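Local coordinates for pyoverdine biosynthesis protein PvcB (Pseudomonas aeruginosa, PDB 4YLM), which catalyses the iron- and 2-oxoglutarate-dependent oxidation of tyrosine isonitrile in the biosynthesis of paerucumarin, at residues S155-L160 with L231-Y236; S54-L59 with N256-H261; A64-A69 with V126-D131; H244-D249 with A270-R275. One frame throughout, in Å; residues are numbered along the deposited sequence.

Contact 1. Residues S155-L160 with L231-Y236; sequences SSELEL and LRRCLY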
loop_
_atom_site.group_PDB
_atom_site.type_symbol
_atom_site.label_atom_id
_atom_site.label_comp_id
_atom_site.label_asym_id
_atom_site.label_seq_id
_atom_site.Cartn_x
_atom_site.Cartn_y
_atom_site.Cartn_z
ATOM N N SER A 155 24.931 24.301 13.796
ATOM C CA SER A 155 24.783 25.437 12.893
ATOM C C SER A 155 25.968 25.636 11.953
ATOM O O SER A 155 25.784 25.889 10.765
ATOM C CB SER A 155 24.570 26.718 13.704
ATOM O OG SER A 155 23.582 26.523 14.700
ATOM N N SER A 156 27.182 25.534 12.484
ATOM C CA SER A 156 28.368 25.822 11.683
ATOM C C SER A 156 28.733 24.640 10.782
ATOM O O SER A 156 29.119 24.824 9.625
ATOM C CB SER A 156 29.556 26.245 12.565
ATOM O OG SER A 156 29.998 25.181 13.394
ATOM N N GLU A 157 28.612 23.426 11.305
ATOM C CA GLU A 157 28.801 22.239 10.469
ATOM C C GLU A 157 27.860 22.298 9.259
ATOM O O GLU A 157 28.272 22.114 8.109
ATOM C CB GLU A 157 28.567 20.962 11.282
ATOM C CG GLU A 157 29.689 20.637 12.267
ATOM C CD GLU A 157 29.349 19.482 13.182
ATOM O OE1 GLU A 157 28.178 19.388 13.608
ATOM O OE2 GLU A 157 30.244 18.651 13.473
ATOM N N LEU A 158 26.595 22.584 9.526
ATOM C CA LEU A 158 25.571 22.610 8.492
ATOM C C LEU A 158 25.854 23.674 7.421
ATOM O O LEU A 158 25.729 23.409 6.217
ATOM C CB LEU A 158 24.203 22.841 9.143
ATOM C CG LEU A 158 22.937 22.659 8.311
ATOM C CD1 LEU A 158 22.884 21.249 7.689
ATOM C CD2 LEU A 158 21.715 22.921 9.182
ATOM N N GLU A 159 26.225 24.877 7.863
ATOM C CA GLU A 159 26.599 25.959 6.946
ATOM C C GLU A 159 27.740 25.539 6.013
ATOM O O GLU A 159 27.709 25.805 4.811
ATOM C CB GLU A 159 27.003 27.217 7.731
ATOM N N LEU A 160 28.747 24.884 6.569
ATOM C CA LEU A 160 29.839 24.353 5.754
ATOM C C LEU A 160 29.339 23.315 4.726
ATOM O O LEU A 160 29.654 23.403 3.536
ATOM C CB LEU A 160 30.927 23.748 6.651
ATOM C CG LEU A 160 32.266 23.372 6.004
ATOM C CD1 LEU A 160 32.963 24.604 5.442
ATOM C CD2 LEU A 160 33.162 22.652 7.005
ATOM N N LEU A 231 31.296 15.602 8.727
ATOM C CA LEU A 231 30.492 14.623 8.010
ATOM C C LEU A 231 30.641 13.254 8.656
ATOM O O LEU A 231 29.644 12.573 8.923
ATOM C CB LEU A 231 30.865 14.595 6.527
ATOM C CG LEU A 231 30.219 15.715 5.704
ATOM C CD1 LEU A 231 30.899 15.869 4.340
ATOM C CD2 LEU A 231 28.713 15.479 5.545
ATOM N N ARG A 232 31.881 12.867 8.957
ATOM C CA ARG A 232 32.133 11.575 9.588
ATOM C C ARG A 232 31.524 11.485 10.985
ATOM O O ARG A 232 30.984 10.445 11.360
ATOM C CB ARG A 232 33.632 11.256 9.648
ATOM C CG ARG A 232 34.221 10.755 8.338
ATOM C CD ARG A 232 35.768 10.746 8.365
ATOM N NE ARG A 232 36.326 10.184 7.135
ATOM C CZ ARG A 232 37.505 10.517 6.613
ATOM N NH1 ARG A 232 38.277 11.422 7.211
ATOM N NH2 ARG A 232 37.913 9.947 5.484
ATOM N N ARG A 233 31.617 12.563 11.759
ATOM C CA ARG A 233 31.062 12.559 13.112
ATOM C C ARG A 233 29.560 12.260 13.068
ATOM O O ARG A 233 29.033 11.535 13.904
ATOM C CB ARG A 233 31.273 13.914 13.793
ATOM C CG ARG A 233 30.761 13.961 15.223
ATOM C CD ARG A 233 30.813 15.373 15.822
ATOM N NE ARG A 233 29.835 16.293 15.239
ATOM C CZ ARG A 233 28.567 16.388 15.628
ATOM N NH1 ARG A 233 28.105 15.610 16.602
ATOM N NH2 ARG A 233 27.755 17.263 15.046
ATOM N N CYS A 234 28.879 12.836 12.089
ATOM C CA CYS A 234 27.423 12.742 12.036
ATOM C C CYS A 234 26.951 11.454 11.353
ATOM O O CYS A 234 25.999 10.824 11.802
ATOM C CB CYS A 234 26.833 13.981 11.364
ATOM S SG CYS A 234 27.035 15.512 12.344
ATOM N N LEU A 235 27.638 11.056 10.286
ATOM C CA LEU A 235 27.286 9.836 9.573
ATOM C C LEU A 235 27.603 8.580 10.371
ATOM O O LEU A 235 26.889 7.581 10.254
ATOM C CB LEU A 235 27.954 9.797 8.198
ATOM C CG LEU A 235 27.439 10.819 7.188
ATOM C CD1 LEU A 235 28.432 10.959 6.025
ATOM C CD2 LEU A 235 26.028 10.411 6.696
ATOM N N TYR A 236 28.654 8.617 11.195
ATOM C CA TYR A 236 29.002 7.436 11.986
ATOM C C TYR A 236 28.438 7.470 13.405
ATOM O O TYR A 236 28.665 6.560 14.197
ATOM C CB TYR A 236 30.521 7.197 12.016
ATOM C CG TYR A 236 31.089 6.679 10.711
ATOM C CD1 TYR A 236 31.082 5.317 10.416
ATOM C CD2 TYR A 236 31.628 7.551 9.771
ATOM C CE1 TYR A 236 31.611 4.833 9.214
ATOM C CE2 TYR A 236 32.153 7.085 8.576
ATOM C CZ TYR A 236 32.144 5.728 8.302
ATOM O OH TYR A 236 32.676 5.275 7.114
#

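Contact 2. Residues S54-L59 with N256-H261; sequences SHHLLL and NLTLLH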
loop_
_atom_site.group_PDB
_atom_site.type_symbol
_atom_site.label_atom_id
_atom_site.label_comp_id
_atom_site.label_asym_id
_atom_site.label_seq_id
_atom_site.Cartn_x
_atom_site.Cartn_y
_atom_site.Cartn_z
ATOM N N SER A 54 10.230 4.698 3.828
ATOM C CA SER A 54 10.069 5.534 5.030
ATOM C C SER A 54 11.018 5.127 6.164
ATOM O O SER A 54 11.460 5.969 6.945
ATOM C CB SER A 54 8.626 5.472 5.530
ATOM O OG SER A 54 8.307 4.117 5.846
ATOM N N HIS A 55 11.331 3.836 6.246
ATOM C CA HIS A 55 12.251 3.339 7.258
ATOM C C HIS A 55 13.681 3.215 6.705
ATOM O O HIS A 55 14.621 3.049 7.476
ATOM C CB HIS A 55 11.803 1.975 7.777
ATOM C CG HIS A 55 10.493 1.992 8.512
ATOM N ND1 HIS A 55 10.383 2.383 9.830
ATOM C CD2 HIS A 55 9.248 1.622 8.123
ATOM C CE1 HIS A 55 9.125 2.264 10.217
ATOM N NE2 HIS A 55 8.413 1.816 9.197
ATOM N N HIS A 56 13.815 3.245 5.375
ATOM C CA HIS A 56 15.116 3.254 4.665
ATOM C C HIS A 56 15.909 1.954 4.647
ATOM O O HIS A 56 16.678 1.706 3.716
ATOM C CB HIS A 56 16.001 4.433 5.126
ATOM C CG HIS A 56 15.283 5.745 5.110
ATOM N ND1 HIS A 56 14.644 6.224 3.987
ATOM C CD2 HIS A 56 15.077 6.668 6.084
ATOM C CE1 HIS A 56 14.081 7.389 4.265
ATOM N NE2 HIS A 56 14.326 7.680 5.531
ATOM N N LEU A 57 15.742 1.123 5.665
ATOM C CA LEU A 57 16.457 -0.145 5.727
ATOM C C LEU A 57 15.565 -1.205 6.356
ATOM O O LEU A 57 15.166 -1.076 7.513
ATOM C CB LEU A 57 17.757 0.000 6.553
ATOM C CG LEU A 57 18.690 -1.219 6.584
ATOM C CD1 LEU A 57 19.155 -1.603 5.175
ATOM C CD2 LEU A 57 19.914 -0.987 7.495
ATOM N N LEU A 58 15.229 -2.246 5.599
ATOM C CA LEU A 58 14.427 -3.332 6.147
ATOM C C LEU A 58 15.291 -4.572 6.334
ATOM O O LEU A 58 16.088 -4.923 5.459
ATOM C CB LEU A 58 13.262 -3.689 5.214
ATOM C CG LEU A 58 12.403 -2.548 4.669
ATOM C CD1 LEU A 58 11.243 -3.129 3.835
ATOM C CD2 LEU A 58 11.859 -1.690 5.809
ATOM N N LEU A 59 15.118 -5.240 7.468
ATOM C CA LEU A 59 15.767 -6.516 7.703
ATOM C C LEU A 59 14.665 -7.541 7.871
ATOM O O LEU A 59 13.913 -7.479 8.831
ATOM C CB LEU A 59 16.645 -6.453 8.964
ATOM C CG LEU A 59 17.126 -7.791 9.541
ATOM C CD1 LEU A 59 17.891 -8.590 8.485
ATOM C CD2 LEU A 59 17.985 -7.584 10.823
ATOM N N ASN A 256 18.758 3.126 -1.354
ATOM C CA ASN A 256 20.001 3.693 -1.873
ATOM C C ASN A 256 19.933 5.201 -2.151
ATOM O O ASN A 256 20.969 5.840 -2.311
ATOM C CB ASN A 256 20.416 2.936 -3.147
ATOM C CG ASN A 256 21.718 3.446 -3.741
ATOM O OD1 ASN A 256 22.790 3.367 -3.118
ATOM N ND2 ASN A 256 21.637 3.947 -4.966
ATOM N N LEU A 257 18.724 5.771 -2.218
ATOM C CA LEU A 257 18.575 7.203 -2.509
ATOM C C LEU A 257 18.703 8.068 -1.255
ATOM O O LEU A 257 18.898 9.282 -1.347
ATOM C CB LEU A 257 17.238 7.499 -3.224
ATOM C CG LEU A 257 16.974 6.695 -4.511
ATOM C CD1 LEU A 257 15.674 7.152 -5.185
ATOM C CD2 LEU A 257 18.162 6.825 -5.489
ATOM N N THR A 258 18.601 7.433 -0.092
ATOM C CA THR A 258 18.612 8.128 1.193
ATOM C C THR A 258 19.829 7.740 2.039
ATOM O O THR A 258 20.417 8.581 2.715
ATOM C CB THR A 258 17.340 7.796 1.999
ATOM O OG1 THR A 258 16.191 8.200 1.241
ATOM C CG2 THR A 258 17.332 8.539 3.348
ATOM N N LEU A 259 20.186 6.459 2.021
ATOM C CA LEU A 259 21.314 5.986 2.813
ATOM C C LEU A 259 22.621 6.134 2.053
ATOM O O LEU A 259 22.627 6.321 0.834
ATOM C CB LEU A 259 21.162 4.501 3.149
ATOM C CG LEU A 259 19.848 4.062 3.793
ATOM C CD1 LEU A 259 19.874 2.549 3.944
ATOM C CD2 LEU A 259 19.679 4.752 5.147
ATOM N N LEU A 260 23.718 6.050 2.797
ATOM C CA LEU A 260 25.029 5.736 2.237
ATOM C C LEU A 260 25.398 4.422 2.875
ATOM O O LEU A 260 24.881 4.079 3.940
ATOM C CB LEU A 260 26.067 6.802 2.605
ATOM C CG LEU A 260 25.746 8.212 2.108
ATOM C CD1 LEU A 260 26.746 9.251 2.649
ATOM C CD2 LEU A 260 25.689 8.242 0.581
ATOM N N HIS A 261 26.288 3.668 2.244
ATOM C CA HIS A 261 26.630 2.371 2.782
ATOM C C HIS A 261 28.115 2.106 2.605
ATOM O O HIS A 261 28.789 2.751 1.802
ATOM C CB HIS A 261 25.817 1.286 2.071
ATOM C CG HIS A 261 26.214 1.091 0.645
ATOM N ND1 HIS A 261 27.066 0.084 0.241
ATOM C CD2 HIS A 261 25.905 1.793 -0.472
ATOM C CE1 HIS A 261 27.253 0.164 -1.064
ATOM N NE2 HIS A 261 26.557 1.190 -1.523
#

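Contact 3. Residues A64-A69 with V126-D131; sequences AAFADA and VFHCVD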
loop_
_atom_site.group_PDB
_atom_site.type_symbol
_atom_site.label_atom_id
_atom_site.label_comp_id
_atom_site.label_asym_id
_atom_site.label_seq_id
_atom_site.Cartn_x
_atom_site.Cartn_y
_atom_site.Cartn_z
ATOM N N ALA A 64 11.858 -18.240 5.411
ATOM C CA ALA A 64 12.426 -19.132 4.405
ATOM C C ALA A 64 12.681 -18.208 3.230
ATOM O O ALA A 64 11.876 -17.310 2.949
ATOM C CB ALA A 64 11.421 -20.223 4.010
ATOM N N ALA A 65 13.786 -18.402 2.536
ATOM C CA ALA A 65 14.093 -17.540 1.403
ATOM C C ALA A 65 14.424 -18.352 0.133
ATOM O O ALA A 65 13.946 -19.469 -0.048
ATOM C CB ALA A 65 15.218 -16.535 1.765
ATOM N N PHE A 66 15.240 -17.782 -0.738
ATOM C CA PHE A 66 15.344 -18.275 -2.101
ATOM C C PHE A 66 16.331 -19.431 -2.264
ATOM O O PHE A 66 17.455 -19.382 -1.771
ATOM C CB PHE A 66 15.660 -17.103 -3.032
ATOM C CG PHE A 66 14.714 -15.949 -2.857
ATOM C CD1 PHE A 66 13.502 -15.920 -3.533
ATOM C CD2 PHE A 66 15.012 -14.921 -1.974
ATOM C CE1 PHE A 66 12.612 -14.863 -3.355
ATOM C CE2 PHE A 66 14.132 -13.864 -1.785
ATOM C CZ PHE A 66 12.924 -13.834 -2.482
ATOM N N ALA A 67 15.890 -20.467 -2.964
ATOM C CA ALA A 67 16.689 -21.676 -3.130
ATOM C C ALA A 67 17.920 -21.443 -3.991
ATOM O O ALA A 67 18.911 -22.152 -3.856
ATOM C CB ALA A 67 15.826 -22.818 -3.711
ATOM N N ASP A 68 17.859 -20.454 -4.880
ATOM C CA ASP A 68 18.974 -20.187 -5.785
ATOM C C ASP A 68 18.878 -18.790 -6.390
ATOM O O ASP A 68 17.915 -18.070 -6.129
ATOM C CB ASP A 68 19.072 -21.283 -6.870
ATOM C CG ASP A 68 17.754 -21.506 -7.612
ATOM O OD1 ASP A 68 17.028 -20.526 -7.874
ATOM O OD2 ASP A 68 17.443 -22.668 -7.937
ATOM N N ALA A 69 19.877 -18.399 -7.178
ATOM C CA ALA A 69 19.934 -17.043 -7.735
ATOM C C ALA A 69 18.804 -16.785 -8.728
ATOM O O ALA A 69 18.364 -15.646 -8.901
ATOM C CB ALA A 69 21.269 -16.787 -8.401
ATOM N N VAL A 126 18.646 -4.939 -2.972
ATOM C CA VAL A 126 18.060 -6.089 -2.309
ATOM C C VAL A 126 19.190 -7.099 -2.097
ATOM O O VAL A 126 19.809 -7.554 -3.058
ATOM C CB VAL A 126 16.935 -6.724 -3.150
ATOM C CG1 VAL A 126 16.418 -8.001 -2.484
ATOM C CG2 VAL A 126 15.788 -5.717 -3.338
ATOM N N PHE A 127 19.476 -7.416 -0.837
ATOM C CA PHE A 127 20.534 -8.371 -0.501
ATOM C C PHE A 127 19.912 -9.629 0.078
ATOM O O PHE A 127 19.155 -9.555 1.036
ATOM C CB PHE A 127 21.465 -7.819 0.583
ATOM C CG PHE A 127 22.287 -6.630 0.172
ATOM C CD1 PHE A 127 23.520 -6.796 -0.443
ATOM C CD2 PHE A 127 21.862 -5.345 0.467
ATOM C CE1 PHE A 127 24.305 -5.688 -0.791
ATOM C CE2 PHE A 127 22.630 -4.241 0.121
ATOM C CZ PHE A 127 23.862 -4.413 -0.500
ATOM N N HIS A 128 20.246 -10.785 -0.479
ATOM C CA HIS A 128 19.879 -12.046 0.136
ATOM C C HIS A 128 21.154 -12.686 0.707
ATOM O O HIS A 128 22.128 -12.870 -0.020
ATOM C CB HIS A 128 19.268 -12.970 -0.904
ATOM C CG HIS A 128 18.996 -14.356 -0.401
ATOM N ND1 HIS A 128 19.103 -15.474 -1.206
ATOM C CD2 HIS A 128 18.614 -14.806 0.817
ATOM C CE1 HIS A 128 18.803 -16.551 -0.501
ATOM N NE2 HIS A 128 18.502 -16.174 0.729
ATOM N N CYS A 129 21.158 -12.999 1.996
ATOM C CA CYS A 129 22.278 -13.747 2.569
ATOM C C CYS A 129 22.065 -15.233 2.326
ATOM O O CYS A 129 21.214 -15.865 2.956
ATOM C CB CYS A 129 22.430 -13.477 4.065
ATOM S SG CYS A 129 23.824 -14.362 4.824
ATOM N N VAL A 130 22.812 -15.788 1.382
ATOM C CA VAL A 130 22.674 -17.205 1.076
ATOM C C VAL A 130 23.167 -18.048 2.247
ATOM O O VAL A 130 22.545 -19.048 2.615
ATOM C CB VAL A 130 23.441 -17.590 -0.199
ATOM C CG1 VAL A 130 23.358 -19.098 -0.434
ATOM C CG2 VAL A 130 22.886 -16.826 -1.386
ATOM N N ASP A 131 24.282 -17.626 2.836
ATOM C CA ASP A 131 24.906 -18.381 3.913
ATOM C C ASP A 131 25.814 -17.470 4.730
ATOM O O ASP A 131 26.545 -16.646 4.177
ATOM C CB ASP A 131 25.710 -19.551 3.326
ATOM C CG ASP A 131 26.132 -20.562 4.377
ATOM O OD1 ASP A 131 25.357 -20.795 5.332
ATOM O OD2 ASP A 131 27.240 -21.132 4.237
HETATM O O HOH W 1 19.513 -16.604 -3.858
#

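Contact 4. Residues H244-D249 with A270-R275; sequences HRWRSD and APRHLR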
loop_
_atom_site.group_PDB
_atom_site.type_symbol
_atom_site.label_atom_id
_atom_site.label_comp_id
_atom_site.label_asym_id
_atom_site.label_seq_id
_atom_site.Cartn_x
_atom_site.Cartn_y
_atom_site.Cartn_z
ATOM N N HIS A 244 25.484 -4.056 10.089
ATOM C CA HIS A 244 24.738 -5.312 10.014
ATOM C C HIS A 244 25.588 -6.570 10.081
ATOM O O HIS A 244 26.480 -6.775 9.254
ATOM C CB HIS A 244 23.890 -5.384 8.735
ATOM C CG HIS A 244 22.955 -6.552 8.716
ATOM N ND1 HIS A 244 21.965 -6.720 9.660
ATOM C CD2 HIS A 244 22.880 -7.626 7.894
ATOM C CE1 HIS A 244 21.314 -7.845 9.415
ATOM N NE2 HIS A 244 21.846 -8.409 8.346
ATOM N N ARG A 245 25.264 -7.431 11.041
ATOM C CA ARG A 245 25.853 -8.758 11.148
ATOM C C ARG A 245 24.958 -9.753 10.410
ATOM O O ARG A 245 23.868 -10.070 10.875
ATOM C CB ARG A 245 25.945 -9.143 12.630
ATOM C CG ARG A 245 26.479 -10.543 12.914
ATOM C CD ARG A 245 28.001 -10.572 12.908
ATOM N NE ARG A 245 28.567 -9.656 13.900
ATOM C CZ ARG A 245 29.815 -9.192 13.867
ATOM N NH1 ARG A 245 30.635 -9.552 12.884
ATOM N NH2 ARG A 245 30.240 -8.359 14.809
ATOM N N TRP A 246 25.413 -10.248 9.263
ATOM C CA TRP A 246 24.589 -11.128 8.434
ATOM C C TRP A 246 24.257 -12.476 9.073
ATOM O O TRP A 246 25.107 -13.098 9.714
ATOM C CB TRP A 246 25.279 -11.373 7.092
ATOM C CG TRP A 246 25.398 -10.140 6.265
ATOM C CD1 TRP A 246 26.505 -9.352 6.114
ATOM C CD2 TRP A 246 24.362 -9.536 5.485
ATOM N NE1 TRP A 246 26.221 -8.296 5.278
ATOM C CE2 TRP A 246 24.909 -8.388 4.881
ATOM C CE3 TRP A 246 23.020 -9.853 5.245
ATOM C CZ2 TRP A 246 24.166 -7.560 4.044
ATOM C CZ3 TRP A 246 22.281 -9.026 4.410
ATOM C CH2 TRP A 246 22.855 -7.893 3.825
ATOM N N ARG A 247 23.019 -12.933 8.877
ATOM C CA ARG A 247 22.651 -14.307 9.210
ATOM C C ARG A 247 22.049 -14.963 7.984
ATOM O O ARG A 247 21.417 -14.296 7.151
ATOM C CB ARG A 247 21.646 -14.361 10.359
ATOM C CG ARG A 247 22.052 -13.542 11.576
ATOM C CD ARG A 247 22.155 -14.419 12.809
ATOM N NE ARG A 247 21.478 -13.829 13.967
ATOM C CZ ARG A 247 22.062 -13.018 14.849
ATOM N NH1 ARG A 247 23.346 -12.683 14.711
ATOM N NH2 ARG A 247 21.359 -12.539 15.872
ATOM N N SER A 248 22.234 -16.274 7.888
ATOM C CA SER A 248 21.715 -17.056 6.774
ATOM C C SER A 248 20.235 -16.763 6.495
ATOM O O SER A 248 19.387 -16.827 7.390
ATOM C CB SER A 248 21.929 -18.554 7.039
ATOM O OG SER A 248 23.317 -18.844 7.169
ATOM N N ASP A 249 19.952 -16.426 5.240
ATOM C CA ASP A 249 18.593 -16.169 4.756
ATOM C C ASP A 249 18.002 -14.815 5.157
ATOM O O ASP A 249 16.822 -14.565 4.924
ATOM C CB ASP A 249 17.649 -17.317 5.096
ATOM C CG ASP A 249 17.824 -18.513 4.151
ATOM O OD1 ASP A 249 18.165 -18.321 2.952
ATOM O OD2 ASP A 249 17.633 -19.648 4.621
ATOM N N ALA A 270 35.334 -13.695 7.674
ATOM C CA ALA A 270 34.576 -14.923 7.896
ATOM C C ALA A 270 33.953 -15.410 6.589
ATOM O O ALA A 270 33.865 -14.654 5.627
ATOM C CB ALA A 270 33.509 -14.706 8.955
ATOM N N PRO A 271 33.542 -16.680 6.545
ATOM C CA PRO A 271 32.921 -17.243 5.344
ATOM C C PRO A 271 31.499 -16.698 5.172
ATOM O O PRO A 271 30.705 -16.736 6.117
ATOM C CB PRO A 271 32.889 -18.735 5.641
ATOM C CG PRO A 271 32.900 -18.826 7.116
ATOM C CD PRO A 271 33.697 -17.680 7.611
ATOM N N ARG A 272 31.181 -16.197 3.984
ATOM C CA ARG A 272 29.915 -15.508 3.794
ATOM C C ARG A 272 29.522 -15.474 2.336
ATOM O O ARG A 272 30.362 -15.263 1.464
ATOM C CB ARG A 272 30.034 -14.077 4.307
ATOM C CG ARG A 272 28.718 -13.340 4.413
ATOM C CD ARG A 272 28.938 -12.024 5.119
ATOM N NE ARG A 272 29.458 -11.010 4.211
ATOM C CZ ARG A 272 30.093 -9.916 4.610
ATOM N NH1 ARG A 272 30.312 -9.714 5.907
ATOM N NH2 ARG A 272 30.513 -9.033 3.716
ATOM N N HIS A 273 28.234 -15.665 2.077
ATOM C CA HIS A 273 27.726 -15.607 0.724
ATOM C C HIS A 273 26.495 -14.687 0.649
ATOM O O HIS A 273 25.445 -15.003 1.205
ATOM C CB HIS A 273 27.396 -17.022 0.248
ATOM C CG HIS A 273 26.997 -17.101 -1.192
ATOM N ND1 HIS A 273 26.742 -18.297 -1.829
ATOM C CD2 HIS A 273 26.799 -16.130 -2.116
ATOM C CE1 HIS A 273 26.411 -18.060 -3.085
ATOM N NE2 HIS A 273 26.430 -16.754 -3.285
ATOM N N LEU A 274 26.645 -13.548 -0.022
ATOM C CA LEU A 274 25.542 -12.618 -0.255
ATOM C C LEU A 274 25.260 -12.516 -1.740
ATOM O O LEU A 274 26.157 -12.718 -2.569
ATOM C CB LEU A 274 25.888 -11.200 0.231
ATOM C CG LEU A 274 26.354 -10.984 1.663
ATOM C CD1 LEU A 274 26.601 -9.502 1.885
ATOM C CD2 LEU A 274 25.326 -11.525 2.654
ATOM N N ARG A 275 24.020 -12.156 -2.062
ATOM C CA ARG A 275 23.600 -11.891 -3.430
ATOM C C ARG A 275 22.880 -10.551 -3.475
ATOM O O ARG A 275 21.994 -10.301 -2.658
ATOM C CB ARG A 275 22.667 -13.007 -3.921
ATOM C CG ARG A 275 23.418 -14.263 -4.364
ATOM C CD ARG A 275 22.489 -15.405 -4.722
ATOM N NE ARG A 275 23.293 -16.548 -5.119
ATOM C CZ ARG A 275 22.948 -17.819 -4.954
ATOM N NH1 ARG A 275 21.778 -18.141 -4.408
ATOM N NH2 ARG A 275 23.788 -18.773 -5.341
#

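Contact 1. Residues S155-L160 with L231-Y236
Glu157 and Arg233 meet in a side-on, two-pronged salt bridge that carries nearly all of this contact. Arg233 NH2 gives a short bond of 2.6 Å to Glu157 OE1, and Arg233 NE a longer one of 3.0 Å to Glu157 OE2. Each oxygen accepts on its syn lone pair, and the carboxylate and guanidinium planes lie only 11° apart, so the acid sits at the guanidinium edge and the two bonds together fix the rotation of both groups. The Arg233 chain leaves its helix with CG opposite the backbone N (chi1 -178°) and then bends at chi3 (70°), which turns the NE edge to the acid. Cys234 lies beside the pair, its SG 4.2 Å from Glu157 OE1. The bridge joins two helices of the TauD/TfdA-type oxygenase, 155-163 and 224-235, whose backbones stay well apart here: the nearest CA atoms, those of Glu157 and Leu231, are 8.2 Å from each other. Arg233 NH2 has a second acceptor in Leu152 O, at the end of helix 146-152. Asp154 takes bonds from Glu157 N and Ser156 OG through OD2, holding the first turn that presents Glu157, while Trp161 of the same helix packs on Leu231 and Cys234.

Contact 2. Residues S54-L59 with N256-H261
Thr258 sets its methyl group squarely on the imidazole of His56. Thr258 CG2 lies 3.6 Å from the centroid of the His56 ring and 12° off the ring normal, a CH-pi contact over the face. With CG2 opposite the backbone N of Thr258, the hydroxyl is left on the other branch; it bonds to Asp255 OD2, the same oxygen that pairs with His56 ND1, so one carboxylate oxygen ties both residues together from outside the two segments. Over the opposite face, near its rim, stands Ser54 O, 3.6 Å above the His56 ring plane. His56, the first residue past helix 45-55, has a positive phi of 73°, and this turn leads straight into strand 57-60. The contact thus joins a helix-to-strand corner of the main sheet to the start of strand 259-263, which belongs to the smaller sheet and brings in His261, probably an iron ligand of this cupin-type fold. Leu259 fills the other half of the tight part, CD2 lying 3.7 Å from His56 CB and CD1 3.3 Å from His56 O. Beyond it the packing slackens: Leu57 CB and Leu259 CD1 are 4.2 Å apart, and Phe143 and Ala254 touch both leucines. At the far margin, Ser54 and His55 turn to a second subunit, bonding to Gln10 and Asp9 of that neighbouring chain.

Contact 3. Residues A64-A69 with V126-D131
A histidine ring, that of His128, receives the edge of a phenylalanine on one face and holds a water in its own plane. The ring of Phe66 meets it edge-to-face, centroids 5.6 Å apart and planes at 80°, with CD2 above the middle of the imidazole. This is a fairly loose T-shaped pair, since Phe66 CD2 is no closer than 4.2 Å to His128 ND1. Two other atoms come nearer: Phe66 O, 3.4 Å from His128 CE1, and the methyl CB of Ala65, approaching the ring at a slant, 3.5 Å from His128 NE2. His128 reaches the loop because its CG lies opposite the backbone N (chi1 173°), extending the imidazole away from the strand. Both ring nitrogens have partners. His128 NE2 bonds to Asp249 OD1, and His128 ND1 lies 2.9 Å from a water that also makes a weak bond to Asp68 O, so the rotation of the imidazole is fixed from two ends and the water links loop to strand. Asp68 is the N-cap of helix 69-79, its OD1 accepting from Ser71 N. The contact therefore pins the loop between strand 57-60 and that helix to strand 120-131 of the main sheet; Leu72 of the helix and Leu251 of strand 251-255 each pack on both aromatic rings, while the rings of Tyr75 and His39 also meet that of Phe66.

Contact 4. Residues H244-D249 with A270-R275
Residues 244-249 run as a loop from the end of strand 241-244 toward strand 251-255, while 272-275 open the long strand 272-286. The two backbones make no hydrogen bond to each other; their closest CA atoms, those of Trp246 and Arg272, are 8.3 Å apart, and side chains bridge the interval. Arg272 and Leu274, alternate residues of the strand, both point toward the loop and meet the indole of Trp246. Leu274 lies across one face: CD2 is 3.8 Å from the centroid of the five-membered ring, 19° off its normal, in a CH-pi contact, while CD1 reaches along the indole to within 3.6 Å of Trp246 CE2. The opposite face is taken by His244, whose CD2 stands 3.4 Å above the indole plane, so the ring is sandwiched between the imidazole edge and the leucine. Arg272 comes in beside CD1, with its CD 3.7 Å from Trp246 CD1. A bend at chi3 (81°) swings the guanidinium round so that one of its faces looks on Trp246 CD1, but the two planes are 56° apart, too steep for a stack. Polar ends are held elsewhere: Trp246 NE1 donates to Thr141 OG1, and Arg272 NH1 bonds to Gly139 O. Cys129 of strand 120-131 touches both Trp246 and Leu274. The buried indole lies between Cys129 and Val252 of the main sheet and Thr141 of the smaller one, consistent with a place between the two sheets of the double-stranded beta-helix characteristic of TauD/TfdA oxygenases, its side chain about 9 Å from that of His261, a probable iron ligand.

In the fold
From the N terminus, residues 54-59 open the widest loop, which contact 2 closes only when the chain returns at 256-261. Contacts 3 and 1 both lie within that span, one after the other: contact 3 from 64-69 to 126-131, then contact 1, joining helices 155-163 and 224-235 before residues 244-249 begin contact 4. Contact 4 crosses contact 2, since 256-261 falls between its two segments. Contacts 3 and 4 are neighbours, with centres about 10 Å apart: strands 120-131 and 272-286 pair in the main sheet, and Cys129 O probably accepts from Asp249 N. Contact 1 stands on the opposite side of the chain's centre from both, touching contact 2 where Leu235 packs on Leu260.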